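CytC3 (Streptomyces, PDB 3GJA) probably chlorinates an unactivated aliphatic carbon of its substrate during natural-product biosynthesis in Streptomyces, as a nonheme iron halogenase of the phytanoyl-CoA dioxygenase family. Local coordinates at residues 73-78 with 308-313; 115-120 with 237-242; 261-266 with 293-298. One frame throughout, in Å; residues are numbered along the deposited sequence.

Interaction 1 (73-78 with 308-313)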
# COMPACT_ATOMS: atom_id res chain seq x y z
N ASP A 73 -10.28 -10.83 1.65
CA ASP A 73 -10.95 -11.89 2.39
C ASP A 73 -11.16 -11.58 3.87
O ASP A 73 -12.01 -12.20 4.53
CB ASP A 73 -10.23 -13.25 2.21
CG ASP A 73 -8.91 -13.33 2.95
OD1 ASP A 73 -7.96 -12.60 2.58
OD2 ASP A 73 -8.82 -14.15 3.89
N ILE A 74 -10.43 -10.60 4.40
CA ILE A 74 -10.59 -10.23 5.80
C ILE A 74 -11.33 -8.91 5.88
O ILE A 74 -10.84 -7.88 5.41
CB ILE A 74 -9.23 -10.11 6.52
CG1 ILE A 74 -8.50 -11.46 6.45
CG2 ILE A 74 -9.43 -9.66 7.97
CD1 ILE A 74 -7.10 -11.43 7.00
N ASP A 75 -12.52 -8.94 6.49
CA ASP A 75 -13.37 -7.76 6.61
C ASP A 75 -12.70 -6.50 7.12
O ASP A 75 -12.84 -5.45 6.52
CB ASP A 75 -14.59 -8.07 7.49
CG ASP A 75 -15.58 -9.00 6.81
OD1 ASP A 75 -15.69 -8.93 5.57
OD2 ASP A 75 -16.26 -9.78 7.50
N LEU A 76 -11.99 -6.60 8.24
CA LEU A 76 -11.32 -5.43 8.82
C LEU A 76 -10.27 -4.83 7.86
O LEU A 76 -9.97 -3.64 7.91
CB LEU A 76 -10.67 -5.82 10.14
CG LEU A 76 -11.23 -5.26 11.46
CD1 LEU A 76 -12.67 -4.81 11.32
CD2 LEU A 76 -11.09 -6.33 12.53
N LEU A 77 -9.73 -5.66 6.99
CA LEU A 77 -8.74 -5.20 6.02
C LEU A 77 -9.48 -4.64 4.81
O LEU A 77 -9.02 -3.69 4.17
CB LEU A 77 -7.82 -6.35 5.61
CG LEU A 77 -6.38 -6.35 6.16
CD1 LEU A 77 -6.31 -5.71 7.54
CD2 LEU A 77 -5.86 -7.78 6.18
N ALA A 78 -10.64 -5.22 4.50
CA ALA A 78 -11.45 -4.75 3.38
C ALA A 78 -11.88 -3.32 3.72
O ALA A 78 -11.85 -2.43 2.87
CB ALA A 78 -12.69 -5.63 3.20
N ARG A 308 -15.50 -12.69 1.22
CA ARG A 308 -16.37 -12.98 2.36
C ARG A 308 -17.67 -12.21 2.28
O ARG A 308 -18.38 -12.07 3.28
CB ARG A 308 -15.68 -12.66 3.69
CG ARG A 308 -15.05 -13.86 4.37
CD ARG A 308 -14.65 -13.56 5.81
NE ARG A 308 -14.08 -14.74 6.45
CZ ARG A 308 -12.85 -15.20 6.22
NH1 ARG A 308 -12.06 -14.57 5.37
NH2 ARG A 308 -12.43 -16.30 6.82
N GLY A 309 -17.99 -11.71 1.09
CA GLY A 309 -19.23 -10.98 0.92
C GLY A 309 -19.17 -9.52 1.33
O GLY A 309 -20.20 -8.84 1.35
N TYR A 310 -17.99 -9.02 1.67
CA TYR A 310 -17.89 -7.62 2.05
C TYR A 310 -18.01 -6.83 0.75
O TYR A 310 -17.22 -7.01 -0.18
CB TYR A 310 -16.56 -7.34 2.75
CG TYR A 310 -16.41 -5.91 3.22
CD1 TYR A 310 -16.17 -4.89 2.31
CD2 TYR A 310 -16.53 -5.58 4.57
CE1 TYR A 310 -16.05 -3.56 2.72
CE2 TYR A 310 -16.41 -4.25 5.00
CZ TYR A 310 -16.17 -3.26 4.07
OH TYR A 310 -16.07 -1.94 4.47
N GLU A 311 -19.03 -5.98 0.68
CA GLU A 311 -19.30 -5.19 -0.50
C GLU A 311 -18.50 -3.90 -0.53
O GLU A 311 -18.52 -3.14 0.43
CB GLU A 311 -20.79 -4.87 -0.56
CG GLU A 311 -21.28 -4.28 -1.86
CD GLU A 311 -21.05 -5.21 -3.03
OE1 GLU A 311 -21.32 -6.42 -2.90
OE2 GLU A 311 -20.60 -4.71 -4.09
N PHE A 312 -17.81 -3.66 -1.64
CA PHE A 312 -17.02 -2.44 -1.80
C PHE A 312 -17.86 -1.41 -2.55
O PHE A 312 -18.01 -1.50 -3.77
CB PHE A 312 -15.74 -2.72 -2.60
CG PHE A 312 -14.77 -3.63 -1.90
CD1 PHE A 312 -14.10 -3.21 -0.76
CD2 PHE A 312 -14.53 -4.91 -2.40
CE1 PHE A 312 -13.19 -4.05 -0.11
CE2 PHE A 312 -13.62 -5.75 -1.76
CZ PHE A 312 -12.96 -5.33 -0.61
N VAL A 313 -18.39 -0.44 -1.83
CA VAL A 313 -19.21 0.59 -2.46
C VAL A 313 -18.40 1.87 -2.59
O VAL A 313 -18.07 2.51 -1.60
CB VAL A 313 -20.50 0.84 -1.63
CG1 VAL A 313 -21.44 1.76 -2.39
CG2 VAL A 313 -21.19 -0.48 -1.34
O HOH W 1 -9.57 -16.63 4.76
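The ring of Tyr310 lies against the methyl of Ala78, whose CB sits 3.8 Å from the ring centroid and only 16° off the ring normal, a CH-pi contact over one face. Tyr310 reaches this place because its CG stands anti to the backbone N (chi1 -178°), which carries the ring out from the tail toward the helix. The same methyl is shared with Phe312: Ala78 CB is 3.7 Å from Phe312 CE1, while Ala78 O meets the edge of that ring near its plane. Tyr310 CD1 in turn lies over a face of Phe312, so the two aromatic residues close round Ala78, and beyond it Phe312 also touches Ile81 and Met82. Asp75 comes to the rim of the tyrosine rather than over it, its OD1 3.4 Å from Tyr310 CB.

The polar end is separate. Arg308, extended from CG to NE, donates NH1 to Asp73 O in a hydrogen bond modelled at 2.5 Å, shorter than usual, so its exact length is doubtful; it is bent (144°), with NH1 above the carbonyl plane. A looser salt bridge joins Asp73 OD2 to Arg308 NH1 at 3.6 Å, and water 1 links the same two atoms, lying 2.7 Å from Asp73 OD2. Arg70 forms a further salt bridge to that carboxylate, which therefore serves two arginines. Ile74 holds the N-cap position, its O accepting from Leu77 N and Ala78 N. The arrangement is that of an irregular C-terminal tail laid across the first turn of a helix, here helix 75-82.

Interaction 2 (115-120 with 237-242)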
# COMPACT_ATOMS: atom_id res chain seq x y z
N THR A 115 18.05 -0.52 5.74
CA THR A 115 18.25 -0.50 4.31
C THR A 115 18.86 0.84 3.98
O THR A 115 18.59 1.83 4.67
CB THR A 115 16.92 -0.65 3.56
OG1 THR A 115 16.37 -1.95 3.81
CG2 THR A 115 17.14 -0.52 2.07
N ASP A 116 19.70 0.88 2.96
CA ASP A 116 20.33 2.14 2.57
C ASP A 116 19.34 2.87 1.67
O ASP A 116 18.34 2.30 1.24
CB ASP A 116 21.63 1.87 1.82
CG ASP A 116 22.60 3.04 1.88
OD1 ASP A 116 22.17 4.16 2.25
OD2 ASP A 116 23.78 2.85 1.54
N TRP A 117 19.62 4.14 1.39
CA TRP A 117 18.76 4.96 0.54
C TRP A 117 18.56 4.37 -0.85
O TRP A 117 19.52 4.06 -1.55
CB TRP A 117 19.34 6.38 0.42
CG TRP A 117 19.34 7.14 1.71
CD1 TRP A 117 20.41 7.36 2.53
CD2 TRP A 117 18.21 7.75 2.35
NE1 TRP A 117 20.02 8.08 3.64
CE2 TRP A 117 18.67 8.33 3.55
CE3 TRP A 117 16.86 7.86 2.02
CZ2 TRP A 117 17.83 9.01 4.43
CZ3 TRP A 117 16.01 8.54 2.89
CH2 TRP A 117 16.50 9.11 4.08
N HIS A 118 17.30 4.22 -1.25
CA HIS A 118 16.98 3.65 -2.56
C HIS A 118 15.56 3.96 -3.02
O HIS A 118 14.75 4.50 -2.26
CB HIS A 118 17.13 2.13 -2.51
CG HIS A 118 16.08 1.45 -1.69
ND1 HIS A 118 16.03 1.55 -0.31
CD2 HIS A 118 15.01 0.71 -2.05
CE1 HIS A 118 14.98 0.89 0.14
NE2 HIS A 118 14.34 0.37 -0.89
N GLN A 119 15.27 3.61 -4.26
CA GLN A 119 13.94 3.82 -4.83
C GLN A 119 13.38 2.47 -5.27
O GLN A 119 13.91 1.84 -6.19
CB GLN A 119 14.02 4.75 -6.04
CG GLN A 119 14.59 6.10 -5.72
CD GLN A 119 14.55 7.03 -6.91
OE1 GLN A 119 13.50 7.56 -7.26
NE2 GLN A 119 15.70 7.23 -7.54
N ALA A 120 12.32 2.04 -4.60
CA ALA A 120 11.70 0.76 -4.93
C ALA A 120 10.96 0.87 -6.26
O ALA A 120 10.54 1.96 -6.65
CB ALA A 120 10.75 0.34 -3.81
N ASN A 237 7.97 4.79 -5.29
CA ASN A 237 9.35 4.99 -5.74
C ASN A 237 10.08 6.16 -5.07
O ASN A 237 11.15 6.55 -5.53
CB ASN A 237 9.38 5.16 -7.26
CG ASN A 237 8.64 6.40 -7.72
OD1 ASN A 237 7.54 6.70 -7.23
ND2 ASN A 237 9.22 7.12 -8.67
N THR A 238 9.51 6.70 -4.00
CA THR A 238 10.15 7.82 -3.32
C THR A 238 11.44 7.37 -2.63
O THR A 238 11.50 6.28 -2.06
CB THR A 238 9.21 8.45 -2.27
OG1 THR A 238 8.07 8.98 -2.94
CG2 THR A 238 9.92 9.55 -1.51
N MET A 239 12.45 8.22 -2.69
CA MET A 239 13.74 7.93 -2.07
C MET A 239 13.52 7.63 -0.59
O MET A 239 12.95 8.44 0.12
CB MET A 239 14.66 9.14 -2.21
CG MET A 239 16.08 8.91 -1.70
SD MET A 239 16.93 7.68 -2.69
CE MET A 239 17.28 8.62 -4.15
N HIS A 240 13.98 6.48 -0.13
CA HIS A 240 13.83 6.17 1.28
C HIS A 240 14.81 5.12 1.77
O HIS A 240 15.44 4.42 0.97
CB HIS A 240 12.40 5.71 1.59
CG HIS A 240 12.15 4.27 1.26
ND1 HIS A 240 11.93 3.84 -0.03
CD2 HIS A 240 12.08 3.17 2.04
CE1 HIS A 240 11.74 2.53 -0.03
NE2 HIS A 240 11.83 2.10 1.22
N ALA A 241 14.92 5.02 3.09
CA ALA A 241 15.80 4.07 3.74
C ALA A 241 15.07 3.56 4.97
O ALA A 241 13.91 3.91 5.20
CB ALA A 241 17.11 4.75 4.15
N SER A 242 15.73 2.73 5.77
CA SER A 242 15.11 2.22 6.99
C SER A 242 16.20 1.87 7.99
O SER A 242 17.29 1.44 7.61
CB SER A 242 14.26 0.98 6.68
OG SER A 242 15.06 -0.09 6.19
O HOH W 2 10.96 3.85 -2.88
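Trp117 of 115-120 and Met239 and His240 of 237-242 carry the contact, across a short antiparallel pairing interrupted by a beta bulge: Thr115 pairs with Ser242 and His118 with His240, both as hydrogen-bonded pairs, yet the register slips by one residue between them. The fold is the cupin-type beta barrel of the phytanoyl-CoA dioxygenase family, and His118 and His240 are consistent with the two histidines that hold iron in such halogenases. Their rings meet obliquely, centroids 4.4 Å apart and planes at 49°, on the face that carries Thr115 and Ser242. In both, CG lies between the backbone N and the carbonyl carbon (chi1 70° in His118), which brings the rings together. His118 N donates to His240 O at 2.9 Å, and His240 N returns a bond to His118 O at 3.0 Å.

Trp117, where the chain turns a corner, lays its six-membered ring over Ala241 CB, 3.8 Å from the centroid and 17° off the normal. Met239 CG approaches Trp117 CE3 at 3.9 Å. A bond from His118 ND1 to Asp116 O (2.9 Å) helps hold that ring; a longer one, His240 ND1 to Thr238 O (3.2 Å), helps hold His240.

Interaction 3 (261-266 with 293-298)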
# COMPACT_ATOMS: atom_id res chain seq x y z
N VAL A 261 -3.86 3.44 -7.26
CA VAL A 261 -3.58 3.90 -8.60
C VAL A 261 -4.92 4.34 -9.23
O VAL A 261 -5.96 3.72 -8.97
CB VAL A 261 -2.94 2.74 -9.40
CG1 VAL A 261 -4.01 1.92 -10.11
CG2 VAL A 261 -1.90 3.28 -10.34
N PRO A 262 -4.92 5.43 -10.02
CA PRO A 262 -6.17 5.88 -10.64
C PRO A 262 -6.66 4.87 -11.67
O PRO A 262 -5.86 4.08 -12.19
CB PRO A 262 -5.80 7.23 -11.25
CG PRO A 262 -4.35 7.07 -11.56
CD PRO A 262 -3.83 6.36 -10.32
N THR A 263 -7.96 4.88 -11.96
CA THR A 263 -8.59 3.95 -12.91
C THR A 263 -7.94 3.83 -14.30
O THR A 263 -7.98 2.77 -14.92
CB THR A 263 -10.08 4.31 -13.12
OG1 THR A 263 -10.21 5.71 -13.40
CG2 THR A 263 -10.90 3.97 -11.88
N GLN A 264 -7.37 4.92 -14.78
CA GLN A 264 -6.72 4.94 -16.09
C GLN A 264 -5.50 4.04 -16.13
O GLN A 264 -5.00 3.69 -17.20
CB GLN A 264 -6.31 6.37 -16.40
CG GLN A 264 -6.52 7.30 -15.21
CD GLN A 264 -5.29 8.09 -14.89
OE1 GLN A 264 -5.28 8.89 -13.96
NE2 GLN A 264 -4.24 7.89 -15.67
N VAL A 265 -5.02 3.64 -14.95
CA VAL A 265 -3.85 2.79 -14.88
C VAL A 265 -4.17 1.31 -15.05
O VAL A 265 -5.20 0.82 -14.57
CB VAL A 265 -3.12 2.98 -13.53
CG1 VAL A 265 -1.94 2.01 -13.42
CG2 VAL A 265 -2.63 4.42 -13.43
N GLN A 266 -3.29 0.60 -15.74
CA GLN A 266 -3.48 -0.83 -15.95
C GLN A 266 -2.73 -1.63 -14.89
O GLN A 266 -1.54 -1.44 -14.66
CB GLN A 266 -3.01 -1.23 -17.34
CG GLN A 266 -3.75 -0.54 -18.45
CD GLN A 266 -3.49 -1.19 -19.79
OE1 GLN A 266 -3.95 -2.30 -20.05
NE2 GLN A 266 -2.74 -0.51 -20.64
N GLY A 293 -15.32 7.21 -6.67
CA GLY A 293 -15.58 7.58 -8.05
C GLY A 293 -16.19 6.45 -8.87
O GLY A 293 -16.99 5.66 -8.36
N VAL A 294 -15.80 6.37 -10.14
CA VAL A 294 -16.32 5.34 -11.04
C VAL A 294 -15.19 4.87 -11.94
O VAL A 294 -14.16 5.53 -12.03
CB VAL A 294 -17.42 5.89 -11.98
CG1 VAL A 294 -18.66 6.27 -11.18
CG2 VAL A 294 -16.87 7.10 -12.75
N ASP A 295 -15.41 3.75 -12.62
CA ASP A 295 -14.41 3.20 -13.52
C ASP A 295 -14.89 3.26 -14.96
O ASP A 295 -15.69 2.44 -15.40
CB ASP A 295 -14.09 1.75 -13.13
CG ASP A 295 -13.11 1.09 -14.09
OD1 ASP A 295 -12.39 1.83 -14.80
OD2 ASP A 295 -13.06 -0.16 -14.14
N GLU A 296 -14.39 4.26 -15.68
CA GLU A 296 -14.74 4.48 -17.08
C GLU A 296 -13.86 3.66 -18.01
O GLU A 296 -13.90 3.87 -19.22
CB GLU A 296 -14.55 5.95 -17.45
CG GLU A 296 -15.37 6.92 -16.63
CD GLU A 296 -14.76 8.31 -16.62
OE1 GLU A 296 -13.73 8.49 -15.93
OE2 GLU A 296 -15.30 9.22 -17.30
N TYR A 297 -13.09 2.73 -17.46
CA TYR A 297 -12.19 1.92 -18.29
C TYR A 297 -12.48 0.44 -18.43
O TYR A 297 -12.52 -0.08 -19.53
CB TYR A 297 -10.74 2.11 -17.83
CG TYR A 297 -10.26 3.53 -17.99
CD1 TYR A 297 -10.61 4.51 -17.07
CD2 TYR A 297 -9.51 3.90 -19.10
CE1 TYR A 297 -10.22 5.83 -17.25
CE2 TYR A 297 -9.12 5.22 -19.29
CZ TYR A 297 -9.47 6.18 -18.37
OH TYR A 297 -9.07 7.47 -18.55
N GLY A 298 -12.65 -0.25 -17.31
CA GLY A 298 -12.91 -1.68 -17.40
C GLY A 298 -11.76 -2.52 -17.94
O GLY A 298 -11.96 -3.68 -18.29
O HOH W 3 -12.80 6.23 -14.48
O HOH W 4 -9.69 0.94 -14.14
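Gln264 CA rests over the centre of the Tyr297 ring, 3.8 Å from its centroid and 12° off the normal, in a CH-pi contact within the closely packed part of this small interface. Gln264 CB continues along the same face toward the phenol end, 3.7 Å from Tyr297 OH. Thr263 stands roughly perpendicular to the tyrosine and runs antiparallel alongside Asp295, its CB 3.8 Å from Asp295 OD1 and its CG2 3.6 Å from Val294 O.

No direct hydrogen bond joins the segments; the looser side is bridged by solvent. Water 3 accepts from Thr263 OG1 at 2.9 Å and from Glu296 N, and donates to Val294 O and Glu296 OE1, four hydrogen bonds in all. Water 4 donates to Thr263 O at 2.6 Å and to Asp295 OD1. CG of Asp295 stands opposite the backbone N (chi1 176°), which helps place OD1 to receive Tyr297 N at 2.9 Å, from above the carboxylate plane; Gly298 N donates weakly to both OD1 and OD2. Replacing Asp295 with an alanine would probably leave Tyr297 N without this acceptor and water 4 with one of its two partners gone, so that the turn carrying the ring is less firmly held. His299 adds a ring beside Tyr297 and a bond to Thr263 O. Here an Asx turn faces a type I beta turn from Pro262 to Val265 at the end of barrel strand 253-262.

Interactions 1 and 2 lie on opposite sides of the chain's centre, their own centres 32 Å apart, so the tail seated on helix 75-82 is remote from the probable iron site at 115-120 with 237-242. An acetate about 4 Å from the His240 side chain, probably from the crystallisation liquor, is consistent with a pocket there. Interaction 3 is nested in the chain loop closed by interaction 1, and their nearest atoms are about 7 Å apart without touching. Interactions 2 and 3 follow in series: strand 240-242 precedes strand 253-262 in the chain, yet the two contacts stay about 11 Å apart at their nearest atoms.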